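Local coordinates for protein acyl-coenzyme A oxidase 3 (Yarrowia lipolytica, PDB 5YS9) that oxidizes acyl-CoA substrates of several chain lengths to 2-trans-enoyl-CoA with FAD as cofactor, passing electrons to oxygen to give hydrogen peroxide in peroxisomal beta-oxidation, at residues Ser240-Lys252 and Ile259-Ile271. Numbering follows the deposited sequence.
Sequences SLMPGIALGDIGK and IDNGWIQFTNVRI. With FAD (flavin-adenine dinucleotide), chain C.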
loop_
_atom_site.group_PDB
_atom_site.type_symbol
_atom_site.label_atom_id
_atom_site.label_comp_id
_atom_site.label_asym_id
_atom_site.label_seq_id
_atom_site.Cartn_x
_atom_site.Cartn_y
_atom_site.Cartn_z
ATOM N N SER A 240 -13.017 17.586 33.180
ATOM C CA SER A 240 -12.212 16.650 34.010
ATOM C C SER A 240 -12.834 15.265 34.036
ATOM O O SER A 240 -14.054 15.105 33.829
ATOM C CB SER A 240 -12.051 17.140 35.441
ATOM O OG SER A 240 -11.357 18.383 35.459
ATOM N N LEU A 241 -11.982 14.280 34.303
ATOM C CA LEU A 241 -12.366 12.900 34.295
ATOM C C LEU A 241 -13.197 12.591 35.510
ATOM O O LEU A 241 -12.893 13.055 36.598
ATOM C CB LEU A 241 -11.142 12.017 34.353
ATOM C CG LEU A 241 -10.223 12.176 33.146
ATOM C CD1 LEU A 241 -9.161 11.094 33.208
ATOM C CD2 LEU A 241 -11.005 12.132 31.835
ATOM N N MET A 242 -14.237 11.780 35.315
ATOM C CA MET A 242 -15.109 11.378 36.390
ATOM C C MET A 242 -14.366 10.370 37.237
ATOM O O MET A 242 -13.376 9.801 36.808
ATOM C CB MET A 242 -16.430 10.780 35.866
ATOM C CG MET A 242 -17.340 11.747 35.126
ATOM S SD MET A 242 -18.085 12.987 36.203
ATOM C CE MET A 242 -19.394 11.987 36.951
ATOM N N PRO A 243 -14.826 10.187 38.469
ATOM C CA PRO A 243 -14.174 9.227 39.337
ATOM C C PRO A 243 -14.099 7.824 38.767
ATOM O O PRO A 243 -15.082 7.294 38.281
ATOM C CB PRO A 243 -15.069 9.227 40.614
ATOM C CG PRO A 243 -16.118 10.311 40.420
ATOM C CD PRO A 243 -15.760 11.091 39.190
ATOM N N GLY A 244 -12.937 7.201 38.854
ATOM C CA GLY A 244 -12.793 5.814 38.356
ATOM C C GLY A 244 -12.558 5.675 36.864
ATOM O O GLY A 244 -12.412 4.550 36.389
ATOM N N ILE A 245 -12.495 6.807 36.149
ATOM C CA ILE A 245 -12.293 6.859 34.706
ATOM C C ILE A 245 -10.846 7.264 34.456
ATOM O O ILE A 245 -10.402 8.301 34.934
ATOM C CB ILE A 245 -13.173 7.934 34.036
ATOM C CG1 ILE A 245 -14.674 7.653 34.299
ATOM C CG2 ILE A 245 -12.859 8.049 32.527
ATOM C CD1 ILE A 245 -15.244 6.510 33.495
ATOM N N ALA A 246 -10.112 6.418 33.745
ATOM C CA ALA A 246 -8.814 6.764 33.273
ATOM C C ALA A 246 -8.892 6.729 31.755
ATOM O O ALA A 246 -9.478 5.819 31.169
ATOM C CB ALA A 246 -7.799 5.774 33.788
ATOM N N LEU A 247 -8.293 7.714 31.117
ATOM C CA LEU A 247 -8.149 7.695 29.682
ATOM C C LEU A 247 -7.009 8.613 29.210
ATOM O O LEU A 247 -6.482 9.406 29.988
ATOM C CB LEU A 247 -9.472 8.108 29.049
ATOM C CG LEU A 247 -9.965 9.509 29.354
ATOM C CD1 LEU A 247 -9.225 10.598 28.596
ATOM C CD2 LEU A 247 -11.448 9.469 28.991
ATOM N N GLY A 248 -6.571 8.388 27.981
ATOM C CA GLY A 248 -5.458 9.099 27.403
ATOM C C GLY A 248 -5.422 9.031 25.898
ATOM O O GLY A 248 -6.080 8.214 25.305
ATOM N N ASP A 249 -4.625 9.885 25.286
ATOM C CA ASP A 249 -4.439 9.872 23.857
ATOM C C ASP A 249 -3.554 8.714 23.439
ATOM O O ASP A 249 -2.484 8.517 23.968
ATOM C CB ASP A 249 -3.805 11.194 23.448
ATOM C CG ASP A 249 -3.748 11.401 21.964
ATOM O OD1 ASP A 249 -3.810 10.449 21.192
ATOM O OD2 ASP A 249 -3.624 12.555 21.571
ATOM N N ILE A 250 -4.030 7.949 22.478
ATOM C CA ILE A 250 -3.282 6.849 21.915
ATOM C C ILE A 250 -2.107 7.308 21.076
ATOM O O ILE A 250 -1.152 6.588 20.908
ATOM C CB ILE A 250 -4.187 5.839 21.210
ATOM C CG1 ILE A 250 -5.059 5.171 22.263
ATOM C CG2 ILE A 250 -3.361 4.813 20.471
ATOM C CD1 ILE A 250 -5.962 4.098 21.749
ATOM N N GLY A 251 -2.175 8.526 20.571
ATOM C CA GLY A 251 -1.049 9.076 19.858
ATOM C C GLY A 251 -1.023 8.873 18.371
ATOM O O GLY A 251 -2.043 8.741 17.741
ATOM N N LYS A 252 0.171 8.901 17.813
ATOM C CA LYS A 252 0.344 8.902 16.377
ATOM C C LYS A 252 -0.216 7.662 15.723
ATOM O O LYS A 252 0.065 6.556 16.131
ATOM C CB LYS A 252 1.836 9.036 16.046
ATOM C CG LYS A 252 2.169 9.142 14.577
ATOM C CD LYS A 252 1.940 10.541 14.073
ATOM C CE LYS A 252 2.350 10.681 12.632
ATOM N NZ LYS A 252 1.390 10.040 11.711
ATOM N N ILE A 259 -8.337 12.657 14.291
ATOM C CA ILE A 259 -9.168 11.941 15.255
ATOM C C ILE A 259 -8.407 11.620 16.523
ATOM O O ILE A 259 -7.319 11.091 16.477
ATOM C CB ILE A 259 -9.669 10.598 14.706
ATOM C CG1 ILE A 259 -10.358 10.772 13.371
ATOM C CG2 ILE A 259 -10.604 9.921 15.691
ATOM C CD1 ILE A 259 -10.341 9.509 12.551
ATOM N N ASP A 260 -9.017 11.917 17.655
ATOM C CA ASP A 260 -8.383 11.749 18.975
ATOM C C ASP A 260 -8.709 10.406 19.645
ATOM O O ASP A 260 -9.406 10.340 20.650
ATOM C CB ASP A 260 -8.739 12.934 19.912
ATOM C CG ASP A 260 -10.235 13.061 20.179
ATOM O OD1 ASP A 260 -11.021 12.905 19.228
ATOM O OD2 ASP A 260 -10.624 13.377 21.314
ATOM N N ASN A 261 -8.163 9.340 19.083
ATOM C CA ASN A 261 -8.444 8.011 19.541
ATOM C C ASN A 261 -7.772 7.863 20.891
ATOM O O ASN A 261 -6.582 8.149 21.053
ATOM C CB ASN A 261 -7.899 6.955 18.602
ATOM C CG ASN A 261 -8.574 6.968 17.274
ATOM O OD1 ASN A 261 -9.612 6.307 17.076
ATOM N ND2 ASN A 261 -7.973 7.688 16.313
ATOM N N GLY A 262 -8.546 7.418 21.863
ATOM C CA GLY A 262 -8.039 7.313 23.171
ATOM C C GLY A 262 -8.308 5.940 23.705
ATOM O O GLY A 262 -9.158 5.234 23.165
ATOM N N TRP A 263 -7.548 5.585 24.747
ATOM C CA TRP A 263 -7.790 4.403 25.563
ATOM C C TRP A 263 -8.596 4.796 26.771
ATOM O O TRP A 263 -8.480 5.911 27.203
ATOM C CB TRP A 263 -6.492 3.764 26.057
ATOM C CG TRP A 263 -5.562 4.634 26.835
ATOM C CD1 TRP A 263 -4.557 5.366 26.310
ATOM C CD2 TRP A 263 -5.519 4.852 28.244
ATOM N NE1 TRP A 263 -3.896 6.037 27.281
ATOM C CE2 TRP A 263 -4.445 5.739 28.490
ATOM C CE3 TRP A 263 -6.262 4.387 29.327
ATOM C CZ2 TRP A 263 -4.089 6.171 29.768
ATOM C CZ3 TRP A 263 -5.910 4.816 30.626
ATOM C CH2 TRP A 263 -4.832 5.687 30.828
ATOM N N ILE A 264 -9.408 3.884 27.294
ATOM C CA ILE A 264 -10.155 4.108 28.523
ATOM C C ILE A 264 -10.073 2.885 29.455
ATOM O O ILE A 264 -10.237 1.750 29.030
ATOM C CB ILE A 264 -11.657 4.396 28.267
ATOM C CG1 ILE A 264 -11.868 5.283 27.013
ATOM C CG2 ILE A 264 -12.292 5.035 29.512
ATOM C CD1 ILE A 264 -13.336 5.451 26.634
ATOM N N GLN A 265 -9.856 3.150 30.737
ATOM C CA GLN A 265 -10.059 2.199 31.797
ATOM C C GLN A 265 -11.131 2.712 32.755
ATOM O O GLN A 265 -11.150 3.909 33.080
ATOM C CB GLN A 265 -8.781 2.016 32.555
ATOM C CG GLN A 265 -7.599 1.641 31.659
ATOM C CD GLN A 265 -6.387 1.360 32.448
ATOM O OE1 GLN A 265 -6.260 1.863 33.524
ATOM N NE2 GLN A 265 -5.515 0.522 31.948
ATOM N N PHE A 266 -12.007 1.781 33.182
ATOM C CA PHE A 266 -13.033 1.992 34.212
ATOM C C PHE A 266 -12.680 1.189 35.445
ATOM O O PHE A 266 -12.441 0.002 35.353
ATOM C CB PHE A 266 -14.379 1.464 33.731
ATOM C CG PHE A 266 -14.792 1.985 32.404
ATOM C CD1 PHE A 266 -14.382 1.334 31.224
ATOM C CD2 PHE A 266 -15.625 3.075 32.309
ATOM C CE1 PHE A 266 -14.758 1.816 29.984
ATOM C CE2 PHE A 266 -16.020 3.555 31.056
ATOM C CZ PHE A 266 -15.564 2.940 29.903
ATOM N N THR A 267 -12.681 1.818 36.590
ATOM C CA THR A 267 -12.412 1.130 37.846
ATOM C C THR A 267 -13.577 1.419 38.778
ATOM O O THR A 267 -13.774 2.566 39.230
ATOM C CB THR A 267 -11.084 1.595 38.463
ATOM O OG1 THR A 267 -10.047 1.537 37.462
ATOM C CG2 THR A 267 -10.711 0.716 39.675
ATOM N N ASN A 268 -14.412 0.404 38.961
ATOM C CA ASN A 268 -15.527 0.476 39.888
ATOM C C ASN A 268 -16.405 1.692 39.713
ATOM O O ASN A 268 -16.850 2.302 40.671
ATOM C CB ASN A 268 -15.007 0.315 41.314
ATOM C CG ASN A 268 -14.241 -0.998 41.466
ATOM O OD1 ASN A 268 -14.754 -2.075 41.103
ATOM N ND2 ASN A 268 -12.986 -0.915 41.926
ATOM N N VAL A 269 -16.682 2.002 38.457
ATOM C CA VAL A 269 -17.470 3.173 38.113
ATOM C C VAL A 269 -18.954 2.827 38.294
ATOM O O VAL A 269 -19.460 1.843 37.747
ATOM C CB VAL A 269 -17.167 3.602 36.674
ATOM C CG1 VAL A 269 -18.101 4.682 36.193
ATOM C CG2 VAL A 269 -15.730 4.058 36.597
ATOM N N ARG A 270 -19.626 3.643 39.075
ATOM C CA ARG A 270 -20.977 3.389 39.480
ATOM C C ARG A 270 -21.879 4.138 38.517
ATOM O O ARG A 270 -21.707 5.329 38.332
ATOM C CB ARG A 270 -21.150 3.853 40.936
ATOM C CG ARG A 270 -20.388 3.014 41.985
ATOM C CD ARG A 270 -21.326 2.633 43.147
ATOM N NE ARG A 270 -20.762 1.806 44.240
ATOM C CZ ARG A 270 -21.447 0.918 44.986
ATOM N NH1 ARG A 270 -22.752 0.674 44.791
ATOM N NH2 ARG A 270 -20.816 0.242 45.943
ATOM N N ILE A 271 -22.791 3.441 37.845
ATOM C CA ILE A 271 -23.799 4.116 37.012
ATOM C C ILE A 271 -25.216 3.644 37.381
ATOM O O ILE A 271 -25.375 2.506 37.804
ATOM C CB ILE A 271 -23.589 3.921 35.483
ATOM C CG1 ILE A 271 -23.686 2.470 35.081
ATOM C CG2 ILE A 271 -22.263 4.509 35.017
ATOM C CD1 ILE A 271 -23.754 2.299 33.590
HETATM P PA FAD C . -8.378 -8.708 15.651
HETATM O O1A FAD C . -7.692 -9.258 16.842
HETATM O O2A FAD C . -9.826 -8.935 15.447
HETATM O O5B FAD C . -7.646 -9.347 14.405
HETATM C C5B FAD C . -6.254 -9.150 14.221
HETATM C C4B FAD C . -5.750 -9.927 13.022
HETATM O O4B FAD C . -5.998 -11.315 13.216
HETATM C C3B FAD C . -6.490 -9.522 11.775
HETATM O O3B FAD C . -5.592 -9.489 10.685
HETATM C C2B FAD C . -7.450 -10.642 11.520
HETATM O O2B FAD C . -7.551 -10.859 10.126
HETATM C C1B FAD C . -6.831 -11.837 12.198
HETATM N N9A FAD C . -7.934 -12.665 12.721
HETATM C C8A FAD C . -8.758 -12.371 13.734
HETATM N N7A FAD C . -9.662 -13.348 13.908
HETATM C C5A FAD C . -9.424 -14.286 12.993
HETATM C C6A FAD C . -10.009 -15.582 12.621
HETATM N N6A FAD C . -11.060 -16.089 13.286
HETATM N N1A FAD C . -9.455 -16.240 11.593
HETATM C C2A FAD C . -8.409 -15.749 10.920
HETATM N N3A FAD C . -7.834 -14.585 11.202
HETATM C C4A FAD C . -8.287 -13.828 12.208
HETATM N N1 FAD C . -13.404 0.659 17.753
HETATM C C2 FAD C . -14.419 1.232 18.415
HETATM O O2 FAD C . -15.177 0.528 19.077
HETATM N N3 FAD C . -14.662 2.533 18.390
HETATM C C4 FAD C . -13.909 3.364 17.705
HETATM O O4 FAD C . -14.155 4.563 17.710
HETATM C C4X FAD C . -12.775 2.827 16.954
HETATM N N5 FAD C . -11.978 3.622 16.251
HETATM C C5X FAD C . -10.944 3.105 15.585
HETATM C C6 FAD C . -10.142 3.966 14.880
HETATM C C7 FAD C . -9.067 3.488 14.184
HETATM C C7M FAD C . -8.223 4.460 13.415
HETATM C C8 FAD C . -8.776 2.039 14.195
HETATM C C8M FAD C . -7.610 1.490 13.433
HETATM C C9 FAD C . -9.585 1.168 14.895
HETATM C C9A FAD C . -10.662 1.650 15.598
HETATM N N10 FAD C . -11.500 0.791 16.319
HETATM C C10 FAD C . -12.556 1.378 17.020
HETATM C "C1'" FAD C . -11.253 -0.647 16.394
HETATM C "C2'" FAD C . -11.596 -1.461 15.160
HETATM O "O2'" FAD C . -13.008 -1.540 15.067
HETATM C "C3'" FAD C . -10.984 -2.852 15.317
HETATM O "O3'" FAD C . -9.580 -2.677 15.273
HETATM C "C4'" FAD C . -11.335 -3.922 14.282
HETATM O "O4'" FAD C . -12.736 -4.066 14.092
HETATM C "C5'" FAD C . -10.862 -5.280 14.745
HETATM O "O5'" FAD C . -9.454 -5.300 14.808
HETATM P P FAD C . -8.677 -5.902 16.047
HETATM O O1P FAD C . -7.633 -4.922 16.410
HETATM O O2P FAD C . -9.669 -6.357 17.051
HETATM O O3P FAD C . -7.969 -7.176 15.425
HETATM O O HOH W 1 -9.863 3.732 36.200
HETATM O O HOH W 2 -1.777 8.146 26.742
HETATM O O HOH W 3 -4.912 8.698 18.537
#
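Trp263 lies flat across the neighbouring strand at Leu247 and Gly248, in an antiparallel pairing of strands 245-249 and 262-266 within the beta domain of the acyl-CoA oxidase fold. The N-to-C directions of the two strands differ by 168°, and Ala246 with Gln265 and Gly248 with Trp263 form the hydrogen-bonded pairs. With CG set between its backbone N and carbonyl carbon (chi1 56°), the indole folds back over the partner backbone: Leu247 CA stands 3.8 Å from the centroid of the six-membered ring, 14° off its normal, a CH-pi contact, and Gly248 CA lies over the five-membered ring. A side chain on Gly248 would collide with Trp263 NE1, so the bare backbone is what admits the ring. Ala246 CB touches Trp263 CZ3 at 3.8 Å, while Phe660 of the second subunit meets the indole edge-to-face. In the ring plane, water 2 accepts from Trp263 NE1 (3.0 Å) and donates to Asp249 O. Replacing the indole by the methyl group of an alanine is likely to uncover the backbone of Leu247 and Gly248 and leave water 2 without its N-H donor.

On the other face, Ile245 and Phe266 run side by side in the same direction, CD1 of the isoleucine 3.7 Å from CD2 of the ring; Val231 of strand 222-232 packs against both. Near the flavin, Asn261, a residue of the FAD pocket, accepts Ile250 N on its backbone O. Asp249, salt-bridged to Arg82, closes an Asx turn: its OD1 receives Gly251 N at 2.6 Å from above the carboxylate plane.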